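Long-range contacts in VP1 (Merkel cell polyomavirus, PDB 4FMH), which forms the pentameric units of the viral capsid and binds sialylated glycan receptors on its surface during attachment to host cells: residues Y48-Q53 / Q61-N66; P68-A73 / Y195-W200; I164-V169 / P183-K188. One frame throughout, in Å; residues are numbered along the deposited sequence.

Contact 1. Residues Y48-Q53 / Q61-N66. With SIA (N-acetyl-alpha-neuraminic acid), chain U.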
loop_
_atom_site.group_PDB
_atom_site.type_symbol
_atom_site.label_atom_id
_atom_site.label_comp_id
_atom_site.label_asym_id
_atom_site.label_seq_id
_atom_site.Cartn_x
_atom_site.Cartn_y
_atom_site.Cartn_z
ATOM N N TYR B 48 7.659 -18.611 -20.798
ATOM C CA TYR B 48 8.220 -17.308 -21.155
ATOM C C TYR B 48 7.767 -16.873 -22.554
ATOM O O TYR B 48 7.213 -17.672 -23.332
ATOM C CB TYR B 48 9.759 -17.339 -21.132
ATOM C CG TYR B 48 10.387 -17.668 -19.802
ATOM C CD1 TYR B 48 10.805 -16.648 -18.939
ATOM C CD2 TYR B 48 10.589 -18.998 -19.408
ATOM C CE1 TYR B 48 11.391 -16.942 -17.711
ATOM C CE2 TYR B 48 11.184 -19.301 -18.182
ATOM C CZ TYR B 48 11.574 -18.264 -17.344
ATOM O OH TYR B 48 12.153 -18.550 -16.133
ATOM N N THR B 49 8.006 -15.603 -22.860
ATOM C CA THR B 49 7.924 -15.097 -24.219
ATOM C C THR B 49 9.315 -15.248 -24.837
ATOM O O THR B 49 10.249 -15.723 -24.175
ATOM C CB THR B 49 7.541 -13.594 -24.259
ATOM O OG1 THR B 49 8.550 -12.820 -23.594
ATOM C CG2 THR B 49 6.190 -13.346 -23.606
ATOM N N TYR B 50 9.454 -14.852 -26.101
ATOM C CA TYR B 50 10.778 -14.565 -26.651
ATOM C C TYR B 50 11.165 -13.141 -26.236
ATOM O O TYR B 50 10.586 -12.583 -25.299
ATOM C CB TYR B 50 10.812 -14.745 -28.180
ATOM C CG TYR B 50 10.878 -16.187 -28.655
ATOM C CD1 TYR B 50 10.941 -17.252 -27.749
ATOM C CD2 TYR B 50 10.925 -16.483 -30.020
ATOM C CE1 TYR B 50 11.022 -18.569 -28.190
ATOM C CE2 TYR B 50 11.004 -17.794 -30.472
ATOM C CZ TYR B 50 11.050 -18.831 -29.553
ATOM O OH TYR B 50 11.129 -20.128 -30.002
ATOM N N ASP B 51 12.130 -12.543 -26.921
ATOM C CA ASP B 51 12.592 -11.215 -26.530
ATOM C C ASP B 51 11.672 -10.120 -27.045
ATOM O O ASP B 51 11.388 -10.034 -28.241
ATOM C CB ASP B 51 14.045 -11.003 -26.966
ATOM C CG ASP B 51 14.977 -12.044 -26.379
ATOM O OD1 ASP B 51 15.877 -12.518 -27.107
ATOM O OD2 ASP B 51 14.802 -12.404 -25.190
ATOM N N LEU B 52 11.191 -9.298 -26.120
ATOM C CA LEU B 52 10.276 -8.215 -26.446
ATOM C C LEU B 52 11.061 -6.955 -26.790
ATOM O O LEU B 52 11.879 -6.483 -25.996
ATOM C CB LEU B 52 9.313 -7.963 -25.277
ATOM C CG LEU B 52 8.331 -9.106 -24.993
ATOM C CD1 LEU B 52 7.909 -9.105 -23.530
ATOM C CD2 LEU B 52 7.114 -9.049 -25.913
ATOM N N GLN B 53 10.813 -6.424 -27.983
ATOM C CA GLN B 53 11.538 -5.261 -28.488
ATOM C C GLN B 53 10.640 -4.398 -29.362
ATOM O O GLN B 53 9.878 -4.930 -30.172
ATOM C CB GLN B 53 12.729 -5.694 -29.355
ATOM C CG GLN B 53 13.804 -6.521 -28.675
ATOM C CD GLN B 53 15.031 -6.685 -29.550
ATOM O OE1 GLN B 53 15.881 -5.794 -29.619
ATOM N NE2 GLN B 53 15.129 -7.828 -30.224
ATOM N N GLN B 61 4.881 -6.042 -36.159
ATOM C CA GLN B 61 4.441 -7.346 -36.649
ATOM C C GLN B 61 4.877 -8.407 -35.640
ATOM O O GLN B 61 5.802 -9.175 -35.897
ATOM C CB GLN B 61 5.017 -7.616 -38.047
ATOM C CG GLN B 61 4.450 -6.702 -39.145
ATOM C CD GLN B 61 5.272 -6.719 -40.434
ATOM O OE1 GLN B 61 6.504 -6.741 -40.402
ATOM N NE2 GLN B 61 4.584 -6.689 -41.575
ATOM N N PRO B 62 4.213 -8.443 -34.473
ATOM C CA PRO B 62 4.661 -9.306 -33.372
ATOM C C PRO B 62 4.488 -10.789 -33.692
ATOM O O PRO B 62 3.528 -11.162 -34.371
ATOM C CB PRO B 62 3.745 -8.897 -32.210
ATOM C CG PRO B 62 2.530 -8.337 -32.852
ATOM C CD PRO B 62 2.986 -7.699 -34.130
ATOM N N ILE B 63 5.423 -11.617 -33.227
ATOM C CA ILE B 63 5.324 -13.071 -33.403
ATOM C C ILE B 63 4.492 -13.697 -32.268
ATOM O O ILE B 63 4.381 -13.120 -31.173
ATOM C CB ILE B 63 6.722 -13.736 -33.463
ATOM C CG1 ILE B 63 7.505 -13.445 -32.166
ATOM C CG2 ILE B 63 7.475 -13.274 -34.721
ATOM C CD1 ILE B 63 8.870 -14.133 -32.064
ATOM N N LYS B 64 3.924 -14.872 -32.533
ATOM C CA LYS B 64 3.107 -15.606 -31.556
ATOM C C LYS B 64 3.801 -15.741 -30.209
ATOM O O LYS B 64 3.153 -15.660 -29.160
ATOM C CB LYS B 64 2.806 -17.025 -32.046
ATOM C CG LYS B 64 1.878 -17.152 -33.229
ATOM C CD LYS B 64 1.553 -18.631 -33.480
ATOM C CE LYS B 64 2.821 -19.476 -33.630
ATOM N NZ LYS B 64 2.639 -20.840 -33.072
ATOM N N GLU B 65 5.116 -15.960 -30.247
ATOM C CA GLU B 65 5.896 -16.221 -29.035
ATOM C C GLU B 65 5.987 -14.999 -28.120
ATOM O O GLU B 65 6.374 -15.121 -26.963
ATOM C CB GLU B 65 7.296 -16.729 -29.381
ATOM C CG GLU B 65 7.345 -18.154 -29.948
ATOM C CD GLU B 65 6.909 -18.263 -31.408
ATOM O OE1 GLU B 65 6.867 -17.233 -32.126
ATOM O OE2 GLU B 65 6.607 -19.397 -31.838
ATOM N N ASN B 66 5.610 -13.832 -28.643
ATOM C CA ASN B 66 5.643 -12.588 -27.877
ATOM C C ASN B 66 4.269 -12.093 -27.438
ATOM O O ASN B 66 4.112 -10.933 -27.026
ATOM C CB ASN B 66 6.394 -11.505 -28.654
ATOM C CG ASN B 66 7.901 -11.643 -28.528
ATOM O OD1 ASN B 66 8.402 -12.487 -27.779
ATOM N ND2 ASN B 66 8.632 -10.817 -29.263
HETATM C C1 SIA U . 20.577 -12.640 -26.462
HETATM C C2 SIA U . 20.743 -14.146 -26.675
HETATM C C3 SIA U . 20.043 -14.899 -25.528
HETATM C C4 SIA U . 18.514 -14.932 -25.633
HETATM C C5 SIA U . 18.059 -15.372 -27.022
HETATM C C6 SIA U . 18.762 -14.583 -28.134
HETATM C C7 SIA U . 18.409 -15.175 -29.512
HETATM C C8 SIA U . 18.707 -14.252 -30.703
HETATM C C9 SIA U . 20.190 -14.158 -31.050
HETATM C C10 SIA U . 15.794 -16.285 -27.298
HETATM C C11 SIA U . 14.334 -15.964 -27.333
HETATM N N5 SIA U . 16.611 -15.244 -27.093
HETATM O O1A SIA U . 20.509 -12.194 -25.291
HETATM O O1B SIA U . 20.527 -11.871 -27.454
HETATM O O4 SIA U . 17.955 -15.837 -24.662
HETATM O O6 SIA U . 20.193 -14.568 -27.945
HETATM O O7 SIA U . 19.056 -16.445 -29.675
HETATM O O8 SIA U . 18.002 -14.705 -31.870
HETATM O O9 SIA U . 20.704 -12.953 -30.480
HETATM O O10 SIA U . 16.196 -17.426 -27.453
#

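Contact 2. Residues P68-A73 / Y195-W200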
loop_
_atom_site.group_PDB
_atom_site.type_symbol
_atom_site.label_atom_id
_atom_site.label_comp_id
_atom_site.label_asym_id
_atom_site.label_seq_id
_atom_site.Cartn_x
_atom_site.Cartn_y
_atom_site.Cartn_z
ATOM N N PRO B 68 1.607 -13.260 -24.813
ATOM C CA PRO B 68 0.987 -14.010 -23.716
ATOM C C PRO B 68 -0.530 -14.021 -23.867
ATOM O O PRO B 68 -1.140 -13.010 -24.250
ATOM C CB PRO B 68 1.412 -13.230 -22.460
ATOM C CG PRO B 68 2.722 -12.610 -22.851
ATOM C CD PRO B 68 2.550 -12.239 -24.311
ATOM N N ALA B 69 -1.125 -15.174 -23.595
ATOM C CA ALA B 69 -2.546 -15.376 -23.818
ATOM C C ALA B 69 -3.197 -15.933 -22.554
ATOM O O ALA B 69 -2.506 -16.421 -21.658
ATOM C CB ALA B 69 -2.754 -16.324 -25.009
ATOM N N TYR B 70 -4.522 -15.830 -22.482
ATOM C CA TYR B 70 -5.282 -16.360 -21.359
ATOM C C TYR B 70 -5.211 -17.877 -21.296
ATOM O O TYR B 70 -5.125 -18.553 -22.329
ATOM C CB TYR B 70 -6.746 -15.911 -21.440
ATOM C CG TYR B 70 -6.931 -14.437 -21.147
ATOM C CD1 TYR B 70 -6.950 -13.959 -19.828
ATOM C CD2 TYR B 70 -7.060 -13.515 -22.188
ATOM C CE1 TYR B 70 -7.106 -12.598 -19.561
ATOM C CE2 TYR B 70 -7.211 -12.164 -21.934
ATOM C CZ TYR B 70 -7.234 -11.705 -20.624
ATOM O OH TYR B 70 -7.386 -10.350 -20.394
ATOM N N SER B 71 -5.221 -18.403 -20.077
ATOM C CA SER B 71 -5.396 -19.832 -19.869
ATOM C C SER B 71 -6.875 -20.080 -19.669
ATOM O O SER B 71 -7.573 -19.239 -19.098
ATOM C CB SER B 71 -4.614 -20.327 -18.648
ATOM O OG SER B 71 -3.223 -20.253 -18.885
ATOM N N VAL B 72 -7.353 -21.224 -20.149
ATOM C CA VAL B 72 -8.754 -21.598 -19.962
ATOM C C VAL B 72 -8.953 -23.112 -20.033
ATOM O O VAL B 72 -8.298 -23.812 -20.815
ATOM C CB VAL B 72 -9.723 -20.817 -20.924
ATOM C CG1 VAL B 72 -9.206 -20.804 -22.339
ATOM C CG2 VAL B 72 -11.151 -21.368 -20.871
ATOM N N ALA B 73 -9.834 -23.607 -19.172
ATOM C CA ALA B 73 -10.290 -24.991 -19.239
ATOM C C ALA B 73 -11.793 -25.051 -19.026
ATOM O O ALA B 73 -12.357 -24.242 -18.282
ATOM C CB ALA B 73 -9.565 -25.856 -18.203
ATOM N N TYR B 195 -6.031 -16.356 -27.105
ATOM C CA TYR B 195 -6.569 -15.011 -27.027
ATOM C C TYR B 195 -5.539 -14.148 -26.307
ATOM O O TYR B 195 -5.359 -14.297 -25.098
ATOM C CB TYR B 195 -7.909 -15.012 -26.285
ATOM C CG TYR B 195 -9.038 -15.622 -27.090
ATOM C CD1 TYR B 195 -9.292 -16.992 -27.048
ATOM C CD2 TYR B 195 -9.844 -14.825 -27.899
ATOM C CE1 TYR B 195 -10.330 -17.557 -27.796
ATOM C CE2 TYR B 195 -10.883 -15.373 -28.651
ATOM C CZ TYR B 195 -11.117 -16.739 -28.594
ATOM O OH TYR B 195 -12.139 -17.285 -29.334
ATOM N N PRO B 196 -4.824 -13.277 -27.055
ATOM C CA PRO B 196 -3.761 -12.489 -26.417
ATOM C C PRO B 196 -4.294 -11.515 -25.374
ATOM O O PRO B 196 -5.303 -10.838 -25.587
ATOM C CB PRO B 196 -3.119 -11.726 -27.583
ATOM C CG PRO B 196 -3.468 -12.543 -28.819
ATOM C CD PRO B 196 -4.858 -13.072 -28.515
ATOM N N ILE B 197 -3.596 -11.467 -24.249
ATOM C CA ILE B 197 -3.908 -10.560 -23.165
ATOM C C ILE B 197 -3.874 -9.088 -23.611
ATOM O O ILE B 197 -4.746 -8.301 -23.218
ATOM C CB ILE B 197 -2.963 -10.822 -21.976
ATOM C CG1 ILE B 197 -3.220 -12.234 -21.414
ATOM C CG2 ILE B 197 -3.101 -9.737 -20.892
ATOM C CD1 ILE B 197 -2.053 -12.800 -20.588
ATOM N N GLU B 198 -2.897 -8.723 -24.449
ATOM C CA GLU B 198 -2.757 -7.329 -24.890
ATOM C C GLU B 198 -3.859 -6.900 -25.870
ATOM O O GLU B 198 -3.959 -5.725 -26.235
ATOM C CB GLU B 198 -1.364 -7.067 -25.486
ATOM C CG GLU B 198 -1.182 -7.549 -26.939
ATOM C CD GLU B 198 0.137 -7.065 -27.543
ATOM O OE1 GLU B 198 1.179 -7.201 -26.871
ATOM O OE2 GLU B 198 0.130 -6.554 -28.685
ATOM N N VAL B 199 -4.687 -7.853 -26.288
ATOM C CA VAL B 199 -5.783 -7.554 -27.202
ATOM C C VAL B 199 -7.146 -7.605 -26.504
ATOM O O VAL B 199 -8.041 -6.826 -26.834
ATOM C CB VAL B 199 -5.799 -8.525 -28.408
ATOM C CG1 VAL B 199 -7.013 -8.257 -29.293
ATOM C CG2 VAL B 199 -4.510 -8.411 -29.212
ATOM N N TRP B 200 -7.293 -8.532 -25.556
ATOM C CA TRP B 200 -8.605 -8.884 -24.989
ATOM C C TRP B 200 -8.665 -8.689 -23.481
ATOM O O TRP B 200 -7.746 -9.084 -22.752
ATOM C CB TRP B 200 -8.935 -10.349 -25.284
ATOM C CG TRP B 200 -8.991 -10.708 -26.736
ATOM C CD1 TRP B 200 -8.066 -11.422 -27.437
ATOM C CD2 TRP B 200 -10.032 -10.378 -27.664
ATOM N NE1 TRP B 200 -8.458 -11.550 -28.748
ATOM C CE2 TRP B 200 -9.666 -10.927 -28.914
ATOM C CE3 TRP B 200 -11.242 -9.677 -27.559
ATOM C CZ2 TRP B 200 -10.468 -10.798 -30.058
ATOM C CZ3 TRP B 200 -12.034 -9.539 -28.698
ATOM C CH2 TRP B 200 -11.637 -10.096 -29.932
HETATM O O HOH W 1 -0.497 -10.471 -25.309
HETATM O O HOH W 2 -6.535 -17.892 -24.683
#

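Contact 3. Residues I164-V169 / P183-K188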
loop_
_atom_site.group_PDB
_atom_site.type_symbol
_atom_site.label_atom_id
_atom_site.label_comp_id
_atom_site.label_asym_id
_atom_site.label_seq_id
_atom_site.Cartn_x
_atom_site.Cartn_y
_atom_site.Cartn_z
ATOM N N ILE B 164 -6.312 -15.598 -31.986
ATOM C CA ILE B 164 -7.537 -14.887 -32.336
ATOM C C ILE B 164 -7.441 -13.445 -31.847
ATOM O O ILE B 164 -7.271 -13.200 -30.658
ATOM C CB ILE B 164 -8.792 -15.584 -31.760
ATOM C CG1 ILE B 164 -8.978 -16.953 -32.429
ATOM C CG2 ILE B 164 -10.045 -14.710 -31.968
ATOM C CD1 ILE B 164 -9.631 -17.977 -31.547
ATOM N N THR B 165 -7.541 -12.497 -32.776
ATOM C CA THR B 165 -7.486 -11.074 -32.436
ATOM C C THR B 165 -8.683 -10.339 -33.048
ATOM O O THR B 165 -9.591 -10.974 -33.584
ATOM C CB THR B 165 -6.140 -10.424 -32.864
ATOM O OG1 THR B 165 -5.996 -10.499 -34.287
ATOM C CG2 THR B 165 -4.946 -11.125 -32.197
ATOM N N ILE B 166 -8.694 -9.011 -32.945
ATOM C CA ILE B 166 -9.840 -8.213 -33.372
ATOM C C ILE B 166 -10.132 -8.371 -34.869
ATOM O O ILE B 166 -11.291 -8.516 -35.269
ATOM C CB ILE B 166 -9.692 -6.718 -32.972
ATOM C CG1 ILE B 166 -9.639 -6.578 -31.440
ATOM C CG2 ILE B 166 -10.847 -5.884 -33.541
ATOM C CD1 ILE B 166 -9.546 -5.125 -30.928
ATOM N N GLU B 167 -9.086 -8.351 -35.691
ATOM C CA GLU B 167 -9.251 -8.564 -37.134
ATOM C C GLU B 167 -9.963 -9.899 -37.421
ATOM O O GLU B 167 -10.793 -9.981 -38.330
ATOM C CB GLU B 167 -7.900 -8.482 -37.867
ATOM C CG GLU B 167 -8.016 -8.571 -39.395
ATOM C CD GLU B 167 -6.749 -8.147 -40.137
ATOM O OE1 GLU B 167 -5.803 -7.626 -39.501
ATOM O OE2 GLU B 167 -6.707 -8.340 -41.372
ATOM N N THR B 168 -9.646 -10.924 -36.629
ATOM C CA THR B 168 -10.302 -12.226 -36.738
ATOM C C THR B 168 -11.824 -12.129 -36.576
ATOM O O THR B 168 -12.567 -12.695 -37.370
ATOM C CB THR B 168 -9.754 -13.244 -35.705
ATOM O OG1 THR B 168 -8.326 -13.145 -35.641
ATOM C CG2 THR B 168 -10.162 -14.675 -36.084
ATOM N N VAL B 169 -12.281 -11.424 -35.542
ATOM C CA VAL B 169 -13.717 -11.346 -35.259
ATOM C C VAL B 169 -14.451 -10.376 -36.186
ATOM O O VAL B 169 -15.617 -10.603 -36.518
ATOM C CB VAL B 169 -14.030 -11.037 -33.760
ATOM C CG1 VAL B 169 -13.294 -12.011 -32.846
ATOM C CG2 VAL B 169 -13.673 -9.607 -33.401
ATOM N N PRO B 183 -17.863 -1.710 -29.774
ATOM C CA PRO B 183 -18.815 -2.761 -29.385
ATOM C C PRO B 183 -18.790 -3.995 -30.302
ATOM O O PRO B 183 -19.227 -5.067 -29.894
ATOM C CB PRO B 183 -20.175 -2.063 -29.480
ATOM C CG PRO B 183 -19.868 -0.616 -29.407
ATOM C CD PRO B 183 -18.548 -0.443 -30.082
ATOM N N GLN B 184 -18.288 -3.846 -31.522
ATOM C CA GLN B 184 -18.194 -4.984 -32.435
ATOM C C GLN B 184 -16.998 -5.885 -32.126
ATOM O O GLN B 184 -16.975 -7.047 -32.538
ATOM C CB GLN B 184 -18.143 -4.516 -33.886
ATOM C CG GLN B 184 -19.401 -3.803 -34.347
ATOM C CD GLN B 184 -19.295 -3.324 -35.778
ATOM O OE1 GLN B 184 -19.377 -4.115 -36.720
ATOM N NE2 GLN B 184 -19.112 -2.022 -35.950
ATOM N N ALA B 185 -16.011 -5.356 -31.402
ATOM C CA ALA B 185 -14.801 -6.120 -31.070
ATOM C C ALA B 185 -15.028 -7.000 -29.847
ATOM O O ALA B 185 -14.530 -6.712 -28.756
ATOM C CB ALA B 185 -13.603 -5.178 -30.852
ATOM N N LYS B 186 -15.802 -8.068 -30.029
ATOM C CA LYS B 186 -16.140 -8.971 -28.930
ATOM C C LYS B 186 -15.824 -10.423 -29.284
ATOM O O LYS B 186 -15.802 -10.798 -30.459
ATOM C CB LYS B 186 -17.609 -8.810 -28.529
ATOM C CG LYS B 186 -17.916 -7.457 -27.878
ATOM C CD LYS B 186 -19.309 -7.420 -27.267
ATOM C CE LYS B 186 -19.701 -6.008 -26.858
ATOM N NZ LYS B 186 -18.900 -5.521 -25.722
ATOM N N ALA B 187 -15.553 -11.226 -28.262
ATOM C CA ALA B 187 -15.241 -12.642 -28.448
ATOM C C ALA B 187 -15.555 -13.408 -27.176
ATOM O O ALA B 187 -15.839 -12.812 -26.134
ATOM C CB ALA B 187 -13.771 -12.826 -28.822
ATOM N N LYS B 188 -15.511 -14.733 -27.267
ATOM C CA LYS B 188 -15.659 -15.584 -26.095
ATOM C C LYS B 188 -14.355 -16.322 -25.838
ATOM O O LYS B 188 -13.733 -16.825 -26.772
ATOM C CB LYS B 188 -16.831 -16.552 -26.284
ATOM C CG LYS B 188 -18.122 -15.818 -26.580
ATOM C CD LYS B 188 -19.354 -16.621 -26.273
ATOM C CE LYS B 188 -20.582 -15.738 -26.419
ATOM N NZ LYS B 188 -21.835 -16.530 -26.565
#

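Contact 1. Residues Y48-Q53 / Q61-N66
Ile-63 meets the ring of Tyr-50 with the end of its chain, CD1 lying 3.7 Å from CD2 of the tyrosine, and the two side chains cross at about a right angle. The isoleucine gets there with CG1 tucked between its own backbone N and carbonyl carbon (chi1 59°), after which the chain runs straight out to CD1. Its carbonyl oxygen takes the N-H of Asn-66, closing a tight turn through Lys-64 and Glu-65.

Glu-65 comes next and lies under the same ring: CB sits over one face, 3.8 Å from the ring centroid in a CH-pi contact, and CG continues beneath CE2 and CZ. A bend at chi2 keeps the carboxylate alongside, its plane only 21° from that of the ring. The carbonyl oxygen of Glu-65 accepts Tyr-50 N at 3.2 Å, the donor standing well above the carbonyl plane, while Thr-49 CA makes a C-H...O approach to it.

Both segments belong to the long loop joining strands 11-28 and 71-76 of the jelly roll, the BC loop of polyomavirus VP1, and Tyr-50 and Asp-51 are part of the sialic acid site. The N-acetyl N5 of the sugar donates to Asp-51 OD1 at 2.8 Å in a nearly straight bond, with the acetyl methyl C11 3.7 Å from Tyr-50 CD1. Asp-51 OD2 is salt-bridged to Lys-264, which also bonds the sugar.

Asn-66 reaches behind this residue: its ND2 donates to Asp-51 O at 3.0 Å, again from above the carbonyl plane, gripping the backbone whose side chain holds the ligand. Further along, Asn-66 CB slides past Leu-52 CD2 at 3.8 Å, and that leucine also packs on Val-110 of a neighbouring subunit.

Contact 2. Residues P68-A73 / Y195-W200
Ala-69 and Pro-196 face each other as a single antiparallel bridge, their CA atoms 4.1 Å apart. They form a non-hydrogen-bonded pair, so the two bonds lie on either side of it: Ile-197 N to Pro-68 O at 2.9 Å, and Tyr-70 N to Tyr-195 O at 3.1 Å. Neither bond calls on an N-H from Pro-196, which has none. Two C-H...O approaches, from Pro-196 CA to Pro-68 O and from Ala-69 CA to Tyr-195 O, fill in between. The bridge fastens the chain leading into jelly-roll strand 71-76 to the long excursion between strands 131-138 and 210-217, just ahead of its strand 200-202. Beyond it the second segment curls up, Pro-196 O taking the N-H groups of both Val-199 and Trp-200.

Among the side chains, Tyr-70 does most of the work. With CG anti to its carbonyl carbon (chi1 -71°), its ring swings back along the 195-200 turn. Ile-197 CG1 sits squarely over the centre of one face, 4.0 Å from the centroid, while Trp-200 O lies in the ring plane at the edge and Trp-200 CB approaches CE2 at 4.2 Å. One bond further out, CD1 of the isoleucine rests against Pro-68 CB. Ile-197 also packs on Ile-108 of a neighbouring subunit.

Two waters extend the backbone pairing: one donates to Pro-68 O and accepts from Glu-198 N, and another joins Tyr-70 O to Tyr-195 N. The phenol is tied at its far end, where Tyr-70 OH donates to Trp-200 O at 2.7 Å and also bonds Tyr-132 OH; Trp-200 O holds a second partner too, Ser-105 OG of the neighbouring subunit.

Contact 3. Residues I164-V169 / P183-K188
The peptide joining Lys-186 to Ala-187 is the flat group here, and its oxygen points at the forked end of Val-169: Lys-186 O lies 3.7 Å from CG1 and 3.8 Å from both CB and CG2. The isopropyl group thus straddles the carbonyl. No hydrogen bond crosses between the segments, which meet through van der Waals contacts, methyl on methyl and methyl on carbonyl oxygen.

Val-169 CG1 goes on to touch Ala-187 CB at 4.1 Å, a place it reaches by standing opposite its own carbonyl carbon (chi1 -52°). One turn back, Ile-166 lays two carbons on a single methyl, CG2 at 3.9 Å and CD1 at 4.1 Å from Ala-185 CB. Ala-185 sits at the centre of an inverse gamma turn, whose closing bond from Lys-186 N to Gln-184 O is weak; the turn brings the chain round just where strand 186-189 begins.

The short helix is steadied at its start. Thr-165 occupies the N-cap position, and its N-H is taken by Thr-168 OG1 at 3.0 Å and 167°; this is the half of a capping box that the third helical residue supplies, Thr-165 making no capping bond with its own side chain. Thr-168 OG1 is also bonded to Thr-158 OG1.

The helix 166-170 therefore rests by one flank on the beginning of a strand that is outermost, within this chain, in the small antiparallel sheet. Strand 142-146 runs between 186-189 and 200-202, with Ala-185 and Ala-187 bonded through their backbones to Gly-146 and Leu-144, and Trp-200 of the far strand touches both Val-169 and Ala-187.

From the N terminus, the chain leaves strand 11-28 and makes a long loop, within which contact 1 closes a short excursion, residues 54-60. Two residues after that closure contact 2 opens, and Thr-49 CG2 packs on Pro-68 CG, so the receptor-binding loop abuts the chain leading into strand 71-76. Contact 2 closes only after 121 further residues, and contact 3 is nested inside that span, closing residues 170-182; none of the three cross. Contacts 2 and 3 are joined by a probable hydrogen bond from Trp-200 NE1 to Ile-164 O. The three contacts together lead from the glycan site, past the buried pairing beside strand 71-76, to the small three-stranded sheet.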